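Local atomic coordinates of PP1b (Porcine reproductive and respiratory syndrome virus, PDB entry 6JDR), a protein that probably unwinds RNA and DNA duplexes with 5' to 3' polarity at the expense of ATP, as the zinc-binding helicase part (nsp10) of viral replicase polyprotein 1ab. Residues L57-G60 / D65-L68; E69-K74 / L126-E131; D285-D290 / V359-A364; V304-K309 / R375-V380. The protein carries 1 engineered substitution. All coordinates share one frame; numbering follows the deposited sequence.

The four contacts fall into two pairs on opposite sides of the chain's centre. Contacts 1 and 2, at the zinc-binding end, have centres about 13 Å apart and touch where Leu68 CD2 packs 4.0 Å from Cys129 SG. Both are surface contacts: contact 1 sets a carboxylate against a glycine backbone, whereas contact 2 is made of methyl groups and a tyrosine edge. Contacts 3 and 4, with centres about 14 Å apart, alternate along the chain in the helicase core. Contact 3 is buried and apolar and joins helix ends of the two parallel-sheet domains; contact 4, partly buried, mixes tyrosine, arginine and leucine at the edge strand of the second sheet.

Contact 1. Residues L57-G60 / D65-L68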
loop_
_atom_site.group_PDB
_atom_site.type_symbol
_atom_site.label_atom_id
_atom_site.label_comp_id
_atom_site.label_asym_id
_atom_site.label_seq_id
_atom_site.Cartn_x
_atom_site.Cartn_y
_atom_site.Cartn_z
ATOM N N LEU A 57 17.172 -23.812 -27.137
ATOM C CA LEU A 57 16.323 -23.066 -26.213
ATOM C C LEU A 57 15.795 -21.801 -26.886
ATOM O O LEU A 57 16.472 -21.206 -27.725
ATOM C CB LEU A 57 17.100 -22.693 -24.947
ATOM C CG LEU A 57 17.615 -23.851 -24.082
ATOM C CD1 LEU A 57 18.591 -23.346 -23.028
ATOM C CD2 LEU A 57 16.463 -24.608 -23.438
ATOM N N GLY A 58 14.581 -21.407 -26.515
ATOM C CA GLY A 58 13.959 -20.188 -27.022
ATOM C C GLY A 58 14.047 -19.044 -26.029
ATOM O O GLY A 58 14.503 -19.219 -24.896
ATOM N N LYS A 59 13.607 -17.867 -26.466
ATOM C CA LYS A 59 13.605 -16.666 -25.633
ATOM C C LYS A 59 12.530 -16.786 -24.563
ATOM O O LYS A 59 11.510 -17.435 -24.776
ATOM C CB LYS A 59 13.346 -15.433 -26.506
ATOM C CG LYS A 59 13.276 -14.099 -25.772
ATOM C CD LYS A 59 12.878 -12.988 -26.733
ATOM C CE LYS A 59 12.801 -11.634 -26.046
ATOM N NZ LYS A 59 14.152 -11.075 -25.764
ATOM N N GLY A 60 12.759 -16.153 -23.416
ATOM C CA GLY A 60 11.784 -16.144 -22.328
ATOM C C GLY A 60 10.403 -15.708 -22.779
ATOM O O GLY A 60 10.268 -14.833 -23.637
ATOM N N ASP A 65 11.530 -14.227 -16.680
ATOM C CA ASP A 65 12.783 -14.559 -17.336
ATOM C C ASP A 65 13.698 -13.344 -17.398
ATOM O O ASP A 65 14.913 -13.472 -17.271
ATOM C CB ASP A 65 12.506 -15.124 -18.731
ATOM C CG ASP A 65 11.607 -16.346 -18.687
ATOM O OD1 ASP A 65 11.929 -17.282 -17.924
ATOM O OD2 ASP A 65 10.575 -16.362 -19.392
ATOM N N GLU A 66 13.109 -12.167 -17.580
ATOM C CA GLU A 66 13.872 -10.928 -17.572
ATOM C C GLU A 66 14.405 -10.650 -16.175
ATOM O O GLU A 66 15.575 -10.307 -16.007
ATOM C CB GLU A 66 13.015 -9.762 -18.058
ATOM C CG GLU A 66 12.570 -9.878 -19.510
ATOM C CD GLU A 66 13.730 -9.936 -20.487
ATOM O OE1 GLU A 66 14.677 -9.125 -20.374
ATOM O OE2 GLU A 66 13.689 -10.801 -21.381
ATOM N N VAL A 67 13.552 -10.827 -15.170
ATOM C CA VAL A 67 13.974 -10.690 -13.776
ATOM C C VAL A 67 15.161 -11.611 -13.477
ATOM O O VAL A 67 16.152 -11.183 -12.884
ATOM C CB VAL A 67 12.811 -10.985 -12.807
ATOM C CG1 VAL A 67 13.304 -11.123 -11.371
ATOM C CG2 VAL A 67 11.766 -9.884 -12.895
ATOM N N LEU A 68 15.068 -12.861 -13.924
ATOM C CA LEU A 68 16.084 -13.864 -13.619
ATOM C C LEU A 68 17.447 -13.606 -14.268
ATOM O O LEU A 68 18.418 -14.242 -13.893
ATOM C CB LEU A 68 15.588 -15.269 -13.984
ATOM C CG LEU A 68 14.502 -15.877 -13.089
ATOM C CD1 LEU A 68 14.002 -17.188 -13.679
ATOM C CD2 LEU A 68 14.999 -16.086 -11.664
#
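Asp65 leans on Gly60, the two CA atoms 5.3 Å apart. The Asp65 side chain leaves the helix toward the loop, its CB 3.8 Å from Gly60 CA. One bond further, CG lies 3.7 Å from the same Gly60 CA, so the chain runs past the glycine rather than away from it. With chi1 at -57°, CG stands beside the backbone N of Asp65, and the carboxylate is carried back toward the residues that precede the helix. There OD2 comes within 3.2 Å of Gly60 CA and also meets the glycine carbonyl carbon. The same oxygen accepts a hydrogen bond from the backbone N of Ser62, as in one half of a capping box at the start of helix 63-67. OD1, the other oxygen, is hydrogen-bonded to Tyr9 OH. Residues 57-60 belong to the arterivirus zinc-binding domain, and the Asp65 side chain lies about 4 Å from that of the zinc ligand His32 and about 7 Å from a bound zinc ion. One residue on, Glu66 OE2 faces Lys59 at 4.4 Å from its NZ, opposite charges that are near each other but too far apart for a salt bridge. In another structure of this protein Glu66 and Glu69 bind calcium; here the site holds no calcium, and their carboxylates lie close together with like charges.

Contact 2. Residues E69-K74 / L126-E131; sequences EQVPYK and LPTCKE
Leu126 buries the most surface here, setting its CD1 methyl against the edge of the Tyr73 ring, near the ring plane. The methyl sits 3.5 Å from Tyr73 CE1 and as near to CD1, centred on that ring bond. CG of the tyrosine, anti to the backbone N (chi1 172°), places the ring beside Leu126, and chi2 of 61° turns the CD1-CE1 edge to the methyl. Leu126 CD1 also lies against the chain itself, 3.7 Å from Lys74 O. Residues 69-74 lead from helix 63-67 into the antiparallel sheet that begins with strand 79-83, probably domain 1B, while residues 126-131 leave that sheet after strand 118-124; the contact therefore pairs its incoming and outgoing chains. The second patch is Val71 with Thr128, which reach toward each other tip to tip, Val71 CG1 3.8 Å from Thr128 CG2. Thr128 stands within the type I turn Pro127-Lys130, closed by Lys130 N to Pro127 O at 3.0 Å. Leu233 of helix 232-239 packs on both Val71 and Thr128. Val71 O accepts a hydrogen bond from NE2 of the zinc ligand His34, and the Tyr73 ring touches Cys35, another ligand of the same zinc.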
loop_
_atom_site.group_PDB
_atom_site.type_symbol
_atom_site.label_atom_id
_atom_site.label_comp_id
_atom_site.label_asym_id
_atom_site.label_seq_id
_atom_site.Cartn_x
_atom_site.Cartn_y
_atom_site.Cartn_z
ATOM N N GLU A 69 17.530 -12.683 -15.223
ATOM C CA GLU A 69 18.824 -12.305 -15.817
ATOM C C GLU A 69 19.813 -11.716 -14.804
ATOM O O GLU A 69 21.018 -11.751 -15.029
ATOM C CB GLU A 69 18.624 -11.334 -16.988
ATOM C CG GLU A 69 18.045 -12.007 -18.224
ATOM C CD GLU A 69 17.528 -11.037 -19.269
ATOM O OE1 GLU A 69 17.606 -9.810 -19.062
ATOM O OE2 GLU A 69 17.030 -11.511 -20.314
ATOM N N GLN A 70 19.308 -11.192 -13.692
ATOM C CA GLN A 70 20.161 -10.681 -12.616
ATOM C C GLN A 70 20.327 -11.668 -11.470
ATOM O O GLN A 70 20.933 -11.323 -10.462
ATOM C CB GLN A 70 19.591 -9.376 -12.042
ATOM C CG GLN A 70 19.066 -8.397 -13.075
ATOM C CD GLN A 70 20.001 -8.217 -14.256
ATOM O OE1 GLN A 70 21.221 -8.176 -14.101
ATOM N NE2 GLN A 70 19.425 -8.115 -15.448
ATOM N N VAL A 71 19.787 -12.878 -11.612
ATOM C CA VAL A 71 19.829 -13.880 -10.550
ATOM C C VAL A 71 20.783 -15.010 -10.958
ATOM O O VAL A 71 20.412 -15.865 -11.758
ATOM C CB VAL A 71 18.421 -14.432 -10.259
ATOM C CG1 VAL A 71 18.445 -15.361 -9.053
ATOM C CG2 VAL A 71 17.439 -13.291 -10.015
ATOM N N PRO A 72 22.025 -15.008 -10.427
ATOM C CA PRO A 72 23.025 -16.027 -10.785
ATOM C C PRO A 72 22.649 -17.441 -10.366
ATOM O O PRO A 72 22.262 -17.660 -9.220
ATOM C CB PRO A 72 24.279 -15.600 -10.009
ATOM C CG PRO A 72 24.060 -14.183 -9.619
ATOM C CD PRO A 72 22.581 -13.980 -9.529
ATOM N N TYR A 73 22.768 -18.390 -11.290
ATOM C CA TYR A 73 22.616 -19.794 -10.958
ATOM C C TYR A 73 23.967 -20.349 -10.517
ATOM O O TYR A 73 24.930 -20.318 -11.277
ATOM C CB TYR A 73 22.077 -20.595 -12.144
ATOM C CG TYR A 73 22.086 -22.082 -11.886
ATOM C CD1 TYR A 73 21.341 -22.625 -10.849
ATOM C CD2 TYR A 73 22.861 -22.943 -12.660
ATOM C CE1 TYR A 73 21.357 -23.984 -10.590
ATOM C CE2 TYR A 73 22.879 -24.308 -12.412
ATOM C CZ TYR A 73 22.126 -24.820 -11.376
ATOM O OH TYR A 73 22.135 -26.171 -11.120
ATOM N N LYS A 74 24.020 -20.835 -9.279
ATOM C CA LYS A 74 25.201 -21.469 -8.714
ATOM C C LYS A 74 24.886 -22.953 -8.559
ATOM O O LYS A 74 24.065 -23.325 -7.716
ATOM C CB LYS A 74 25.524 -20.864 -7.347
ATOM C CG LYS A 74 25.844 -19.373 -7.375
ATOM C CD LYS A 74 25.345 -18.657 -6.121
ATOM C CE LYS A 74 25.539 -17.149 -6.225
ATOM N NZ LYS A 74 24.845 -16.393 -5.141
ATOM N N LEU A 126 17.387 -25.749 -6.272
ATOM C CA LEU A 126 17.549 -24.564 -5.435
ATOM C C LEU A 126 16.180 -24.004 -5.049
ATOM O O LEU A 126 15.183 -24.250 -5.737
ATOM C CB LEU A 126 18.364 -23.491 -6.166
ATOM C CG LEU A 126 19.798 -23.869 -6.550
ATOM C CD1 LEU A 126 20.407 -22.831 -7.476
ATOM C CD2 LEU A 126 20.668 -24.039 -5.314
ATOM N N PRO A 127 16.120 -23.244 -3.945
ATOM C CA PRO A 127 14.847 -22.636 -3.548
ATOM C C PRO A 127 14.478 -21.372 -4.336
ATOM O O PRO A 127 13.384 -20.843 -4.137
ATOM C CB PRO A 127 15.077 -22.295 -2.071
ATOM C CG PRO A 127 16.546 -22.047 -1.970
ATOM C CD PRO A 127 17.194 -22.962 -2.973
ATOM N N THR A 128 15.358 -20.903 -5.225
ATOM C CA THR A 128 15.162 -19.629 -5.922
ATOM C C THR A 128 13.715 -19.383 -6.346
ATOM O O THR A 128 13.121 -18.378 -5.957
ATOM C CB THR A 128 16.058 -19.511 -7.170
ATOM O OG1 THR A 128 17.394 -19.933 -6.860
ATOM C CG2 THR A 128 16.090 -18.067 -7.680
ATOM N N CYS A 129 13.149 -20.298 -7.130
ATOM C CA CYS A 129 11.791 -20.136 -7.651
ATOM C C CYS A 129 10.804 -21.155 -7.079
ATOM O O CYS A 129 9.782 -21.451 -7.695
ATOM C CB CYS A 129 11.808 -20.211 -9.178
ATOM S SG CYS A 129 12.687 -18.844 -9.973
ATOM N N LYS A 130 11.099 -21.666 -5.888
ATOM C CA LYS A 130 10.248 -22.658 -5.227
ATOM C C LYS A 130 8.826 -22.138 -4.981
ATOM O O LYS A 130 7.858 -22.884 -5.105
ATOM C CB LYS A 130 10.889 -23.073 -3.897
ATOM C CG LYS A 130 10.157 -24.161 -3.129
ATOM C CD LYS A 130 10.912 -24.522 -1.858
ATOM C CE LYS A 130 10.021 -25.249 -0.863
ATOM N NZ LYS A 130 10.756 -25.594 0.388
ATOM N N GLU A 131 8.713 -20.856 -4.641
ATOM C CA GLU A 131 7.430 -20.250 -4.289
ATOM C C GLU A 131 6.839 -19.367 -5.395
ATOM O O GLU A 131 5.856 -18.665 -5.161
ATOM C CB GLU A 131 7.595 -19.419 -3.009
#

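Contact 3. Residues D285-D290 / V359-A364; sequences DAIQPD and VAITRA
Two helix ends meet here, with the CA atoms of Ile287 and Ile361 8.2 Å apart and the chain leaving its helical path at Thr362. Ile287 is the one side chain of its segment that touches the other. Its CG1 takes the crowded position between backbone N and carbonyl carbon (chi1 69°), while CG2 projects on the side of the backbone N. CG2 meets Thr362 CG2 at 3.8 Å, and the two side chains cross obliquely. The end of the isoleucine chain adds a looser touch, Ile287 CD1 being 4.1 Å from Thr362 CG2. Ile361 joins from the last helical turn, its CG2 4.4 Å from Ile287 CG2. Thr362 thus turns its methyl to the contact and its hydroxyl back to its own helix end, where OG1 is hydrogen-bonded to Leu358 O, one residue before the segment, and accepts from Arg363 NH2 at 2.8 Å, a nearly straight bond (175°) in the guanidinium plane. Arg363 NE makes a further, weak bond to Val359 O. The sequence VAITRA resembles motif VI of superfamily 1 helicases and probably corresponds to it. Helix 281-287 belongs with the seven-stranded parallel sheet and helix 354-361 with the five-stranded one, so the contact spans two RecA-like domains. Between these two segments the contact is methyl against methyl, so shape and burial carry it, while a charged link between the same parts of the fold, the salt bridge of Asp290 to Arg354, lies beside it.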
loop_
_atom_site.group_PDB
_atom_site.type_symbol
_atom_site.label_atom_id
_atom_site.label_comp_id
_atom_site.label_asym_id
_atom_site.label_seq_id
_atom_site.Cartn_x
_atom_site.Cartn_y
_atom_site.Cartn_z
ATOM N N ASP A 285 -12.328 13.762 2.708
ATOM C CA ASP A 285 -13.093 12.518 2.585
ATOM C C ASP A 285 -14.467 12.726 1.938
ATOM O O ASP A 285 -14.883 11.938 1.083
ATOM C CB ASP A 285 -13.274 11.861 3.961
ATOM C CG ASP A 285 -11.963 11.343 4.548
ATOM O OD1 ASP A 285 -10.923 11.377 3.848
ATOM O OD2 ASP A 285 -11.977 10.896 5.718
ATOM N N ALA A 286 -15.169 13.780 2.352
ATOM C CA ALA A 286 -16.511 14.063 1.842
ATOM C C ALA A 286 -16.475 14.452 0.370
ATOM O O ALA A 286 -17.340 14.043 -0.400
ATOM C CB ALA A 286 -17.174 15.159 2.662
ATOM N N ILE A 287 -15.466 15.227 -0.018
ATOM C CA ILE A 287 -15.361 15.723 -1.391
ATOM C C ILE A 287 -14.675 14.746 -2.349
ATOM O O ILE A 287 -14.693 14.961 -3.566
ATOM C CB ILE A 287 -14.654 17.099 -1.456
ATOM C CG1 ILE A 287 -13.164 16.998 -1.102
ATOM C CG2 ILE A 287 -15.349 18.097 -0.537
ATOM C CD1 ILE A 287 -12.390 18.275 -1.362
ATOM N N GLN A 288 -14.090 13.675 -1.808
ATOM C CA GLN A 288 -13.292 12.727 -2.603
ATOM C C GLN A 288 -13.972 12.229 -3.894
ATOM O O GLN A 288 -13.333 12.213 -4.946
ATOM C CB GLN A 288 -12.836 11.541 -1.735
ATOM C CG GLN A 288 -11.880 10.575 -2.429
ATOM C CD GLN A 288 -10.622 11.254 -2.947
ATOM O OE1 GLN A 288 -9.743 11.630 -2.171
ATOM N NE2 GLN A 288 -10.530 11.415 -4.266
ATOM N N PRO A 289 -15.263 11.840 -3.830
ATOM C CA PRO A 289 -15.987 11.414 -5.036
ATOM C C PRO A 289 -15.818 12.292 -6.285
ATOM O O PRO A 289 -15.950 11.786 -7.399
ATOM C CB PRO A 289 -17.440 11.429 -4.579
ATOM C CG PRO A 289 -17.363 11.045 -3.144
ATOM C CD PRO A 289 -16.087 11.646 -2.619
ATOM N N ASP A 290 -15.533 13.582 -6.104
ATOM C CA ASP A 290 -15.334 14.506 -7.228
ATOM C C ASP A 290 -13.921 14.546 -7.814
ATOM O O ASP A 290 -13.682 15.292 -8.765
ATOM C CB ASP A 290 -15.717 15.936 -6.816
ATOM C CG ASP A 290 -17.201 16.185 -6.896
ATOM O OD1 ASP A 290 -17.661 16.671 -7.950
ATOM O OD2 ASP A 290 -17.905 15.879 -5.914
ATOM N N VAL A 359 -18.772 23.550 -3.468
ATOM C CA VAL A 359 -18.206 24.882 -3.277
ATOM C C VAL A 359 -18.385 25.319 -1.826
ATOM O O VAL A 359 -17.455 25.837 -1.222
ATOM C CB VAL A 359 -18.832 25.924 -4.225
ATOM C CG1 VAL A 359 -18.323 27.323 -3.902
ATOM C CG2 VAL A 359 -18.515 25.583 -5.673
ATOM N N ALA A 360 -19.569 25.080 -1.272
ATOM C CA ALA A 360 -19.899 25.513 0.092
ATOM C C ALA A 360 -19.050 24.837 1.169
ATOM O O ALA A 360 -18.634 25.481 2.133
ATOM C CB ALA A 360 -21.376 25.275 0.374
ATOM N N ILE A 361 -18.801 23.542 1.001
ATOM C CA ILE A 361 -18.029 22.766 1.968
ATOM C C ILE A 361 -16.538 23.111 1.926
ATOM O O ILE A 361 -15.841 22.982 2.934
ATOM C CB ILE A 361 -18.229 21.253 1.728
ATOM C CG1 ILE A 361 -19.694 20.861 1.975
ATOM C CG2 ILE A 361 -17.300 20.419 2.604
ATOM C CD1 ILE A 361 -20.229 21.241 3.337
ATOM N N THR A 362 -16.054 23.569 0.775
ATOM C CA THR A 362 -14.624 23.802 0.580
ATOM C C THR A 362 -14.183 25.269 0.728
ATOM O O THR A 362 -13.076 25.621 0.320
ATOM C CB THR A 362 -14.183 23.288 -0.803
ATOM O OG1 THR A 362 -14.949 23.943 -1.821
ATOM C CG2 THR A 362 -14.377 21.781 -0.901
ATOM N N ARG A 363 -15.034 26.119 1.303
ATOM C CA ARG A 363 -14.665 27.511 1.577
ATOM C C ARG A 363 -13.966 27.659 2.930
ATOM O O ARG A 363 -13.043 28.461 3.069
ATOM C CB ARG A 363 -15.898 28.422 1.568
ATOM C CG ARG A 363 -16.715 28.429 0.287
ATOM C CD ARG A 363 -15.864 28.690 -0.944
ATOM N NE ARG A 363 -15.236 27.473 -1.457
ATOM C CZ ARG A 363 -14.232 27.444 -2.334
ATOM N NH1 ARG A 363 -13.709 28.567 -2.817
ATOM N NH2 ARG A 363 -13.743 26.276 -2.731
ATOM N N ALA A 364 -14.419 26.895 3.923
ATOM C CA ALA A 364 -13.955 27.056 5.301
ATOM C C ALA A 364 -12.605 26.401 5.552
ATOM O O ALA A 364 -12.245 25.414 4.903
ATOM C CB ALA A 364 -14.984 26.498 6.270
#

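Contact 4. Residues V304-K309 / R375-V380; sequences VTYVEK and RQLQSV. Engineered in segment 375-380: Val380 (natural residue Met).
Tyr306 touches both Arg375 and Leu377. The polar side of the contact is a loose meeting of ring and guanidinium: Arg375 NH1 lies 3.6 Å from Tyr306 CD1, approaching the ring obliquely. Seen from the arginine, CD1 sits at the edge of the guanidinium, near its plane, and the two flat groups are turned 48° against each other. The arginine bends at chi2 (-59°), which turns its end back to the CD1 side of the tyrosine. Glu308 OE2 is 4.9 Å from Arg375 NH2, opposite charges not in contact, so any electrostatic attraction is probably weak. The apolar part is Leu377, whose CD2 packs 4.4 Å from Tyr306 CZ and comes 3.6 Å from its OH, and whose side chain crosses the tyrosine at about a right angle. The hydroxyl has its own polar partner in Leu383 O, to which it is hydrogen-bonded, and this ties the ring end beside the leucine. Hydrogen bonds within residues 375-380 shape the loop: Ser379 OG donates to Gln376 O at 2.9 Å, from above the carbonyl plane, and Val380 N, of an engineered residue, donates to Leu377 O at 3.1 Å. Asp372 receives the backbone N atoms of Gln376 and Leu377, one on each carboxylate oxygen. Strand 303-307 is the outermost strand of the five-stranded parallel sheet and runs beside 367-371, whose Val370 packs on Tyr306; the loop that follows that neighbour folds back beside the tyrosine and is bonded through Val380 O to Arg354 of helix 354-361.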
loop_
_atom_site.group_PDB
_atom_site.type_symbol
_atom_site.label_atom_id
_atom_site.label_comp_id
_atom_site.label_asym_id
_atom_site.label_seq_id
_atom_site.Cartn_x
_atom_site.Cartn_y
_atom_site.Cartn_z
ATOM N N VAL A 304 -17.287 20.561 11.976
ATOM C CA VAL A 304 -18.588 20.491 11.322
ATOM C C VAL A 304 -19.667 20.339 12.387
ATOM O O VAL A 304 -19.658 19.377 13.160
ATOM C CB VAL A 304 -18.661 19.317 10.323
ATOM C CG1 VAL A 304 -20.056 19.214 9.715
ATOM C CG2 VAL A 304 -17.606 19.479 9.237
ATOM N N THR A 305 -20.594 21.295 12.418
ATOM C CA THR A 305 -21.636 21.344 13.438
ATOM C C THR A 305 -22.998 21.553 12.782
ATOM O O THR A 305 -23.158 22.466 11.977
ATOM C CB THR A 305 -21.377 22.499 14.427
ATOM O OG1 THR A 305 -19.970 22.622 14.677
ATOM C CG2 THR A 305 -22.113 22.262 15.738
ATOM N N TYR A 306 -23.965 20.704 13.131
ATOM C CA TYR A 306 -25.329 20.802 12.601
ATOM C C TYR A 306 -26.257 21.506 13.590
ATOM O O TYR A 306 -26.787 20.882 14.513
ATOM C CB TYR A 306 -25.873 19.414 12.247
ATOM C CG TYR A 306 -25.299 18.863 10.961
ATOM C CD1 TYR A 306 -26.028 18.904 9.774
ATOM C CD2 TYR A 306 -24.018 18.318 10.926
ATOM C CE1 TYR A 306 -25.500 18.407 8.591
ATOM C CE2 TYR A 306 -23.483 17.820 9.748
ATOM C CZ TYR A 306 -24.226 17.867 8.583
ATOM O OH TYR A 306 -23.692 17.370 7.415
ATOM N N VAL A 307 -26.447 22.806 13.380
ATOM C CA VAL A 307 -27.276 23.639 14.260
ATOM C C VAL A 307 -28.772 23.480 13.974
ATOM O O VAL A 307 -29.181 23.331 12.823
ATOM C CB VAL A 307 -26.892 25.136 14.169
ATOM C CG1 VAL A 307 -25.429 25.331 14.545
ATOM C CG2 VAL A 307 -27.170 25.710 12.782
ATOM N N GLU A 308 -29.578 23.519 15.033
ATOM C CA GLU A 308 -31.029 23.344 14.922
ATOM C C GLU A 308 -31.746 24.648 14.562
ATOM O O GLU A 308 -32.886 24.621 14.094
ATOM C CB GLU A 308 -31.604 22.788 16.232
ATOM C CG GLU A 308 -30.999 21.462 16.685
ATOM C CD GLU A 308 -31.266 20.315 15.723
ATOM O OE1 GLU A 308 -32.406 20.203 15.219
ATOM O OE2 GLU A 308 -30.335 19.516 15.480
ATOM N N LYS A 309 -31.083 25.780 14.797
ATOM C CA LYS A 309 -31.626 27.093 14.451
ATOM C C LYS A 309 -30.568 27.929 13.733
ATOM O O LYS A 309 -29.374 27.695 13.915
ATOM C CB LYS A 309 -32.110 27.817 15.709
ATOM C CG LYS A 309 -33.404 27.256 16.274
ATOM C CD LYS A 309 -33.869 28.030 17.500
ATOM C CE LYS A 309 -35.278 27.629 17.915
ATOM N NZ LYS A 309 -35.392 26.177 18.233
ATOM N N ARG A 375 -32.745 18.519 5.891
ATOM C CA ARG A 375 -31.838 17.377 5.744
ATOM C C ARG A 375 -31.570 17.056 4.273
ATOM O O ARG A 375 -31.737 15.917 3.834
ATOM C CB ARG A 375 -32.389 16.145 6.479
ATOM C CG ARG A 375 -32.523 16.316 7.988
ATOM C CD ARG A 375 -31.182 16.640 8.635
ATOM N NE ARG A 375 -31.127 16.266 10.050
ATOM C CZ ARG A 375 -30.050 16.392 10.828
ATOM N NH1 ARG A 375 -28.913 16.890 10.345
ATOM N NH2 ARG A 375 -30.108 16.016 12.103
ATOM N N GLN A 376 -31.162 18.075 3.522
ATOM C CA GLN A 376 -30.913 17.944 2.085
ATOM C C GLN A 376 -29.431 17.812 1.722
ATOM O O GLN A 376 -29.099 17.496 0.578
ATOM C CB GLN A 376 -31.537 19.123 1.329
ATOM C CG GLN A 376 -30.824 20.459 1.489
ATOM C CD GLN A 376 -31.658 21.621 0.983
ATOM O OE1 GLN A 376 -31.820 21.803 -0.225
ATOM N NE2 GLN A 376 -32.186 22.416 1.907
ATOM N N LEU A 377 -28.546 18.063 2.685
ATOM C CA LEU A 377 -27.108 17.915 2.466
ATOM C C LEU A 377 -26.692 16.437 2.438
ATOM O O LEU A 377 -25.791 16.060 1.688
ATOM C CB LEU A 377 -26.324 18.668 3.544
ATOM C CG LEU A 377 -24.798 18.655 3.411
ATOM C CD1 LEU A 377 -24.355 19.170 2.048
ATOM C CD2 LEU A 377 -24.159 19.472 4.523
ATOM N N GLN A 378 -27.355 15.622 3.258
ATOM C CA GLN A 378 -27.167 14.163 3.272
ATOM C C GLN A 378 -27.304 13.534 1.891
ATOM O O GLN A 378 -26.500 12.687 1.512
ATOM C CB GLN A 378 -28.191 13.502 4.201
ATOM C CG GLN A 378 -27.940 13.737 5.681
ATOM C CD GLN A 378 -29.129 13.363 6.547
ATOM O OE1 GLN A 378 -30.030 12.641 6.114
ATOM N NE2 GLN A 378 -29.135 13.856 7.784
ATOM N N SER A 379 -28.324 13.954 1.145
ATOM C CA SER A 379 -28.613 13.384 -0.174
ATOM C C SER A 379 -27.616 13.803 -1.264
ATOM O O SER A 379 -27.742 13.380 -2.415
ATOM C CB SER A 379 -30.032 13.762 -0.610
ATOM O OG SER A 379 -30.167 15.166 -0.751
ATOM N N VAL A 380 -26.648 14.642 -0.904
ATOM C CA VAL A 380 -25.598 15.073 -1.822
ATOM C C VAL A 380 -24.192 14.765 -1.287
ATOM O O VAL A 380 -23.273 14.503 -2.067
ATOM C CB VAL A 380 -25.720 16.585 -2.104
ATOM C CG1 VAL A 380 -24.823 16.998 -3.255
ATOM C CG2 VAL A 380 -27.165 16.948 -2.426
#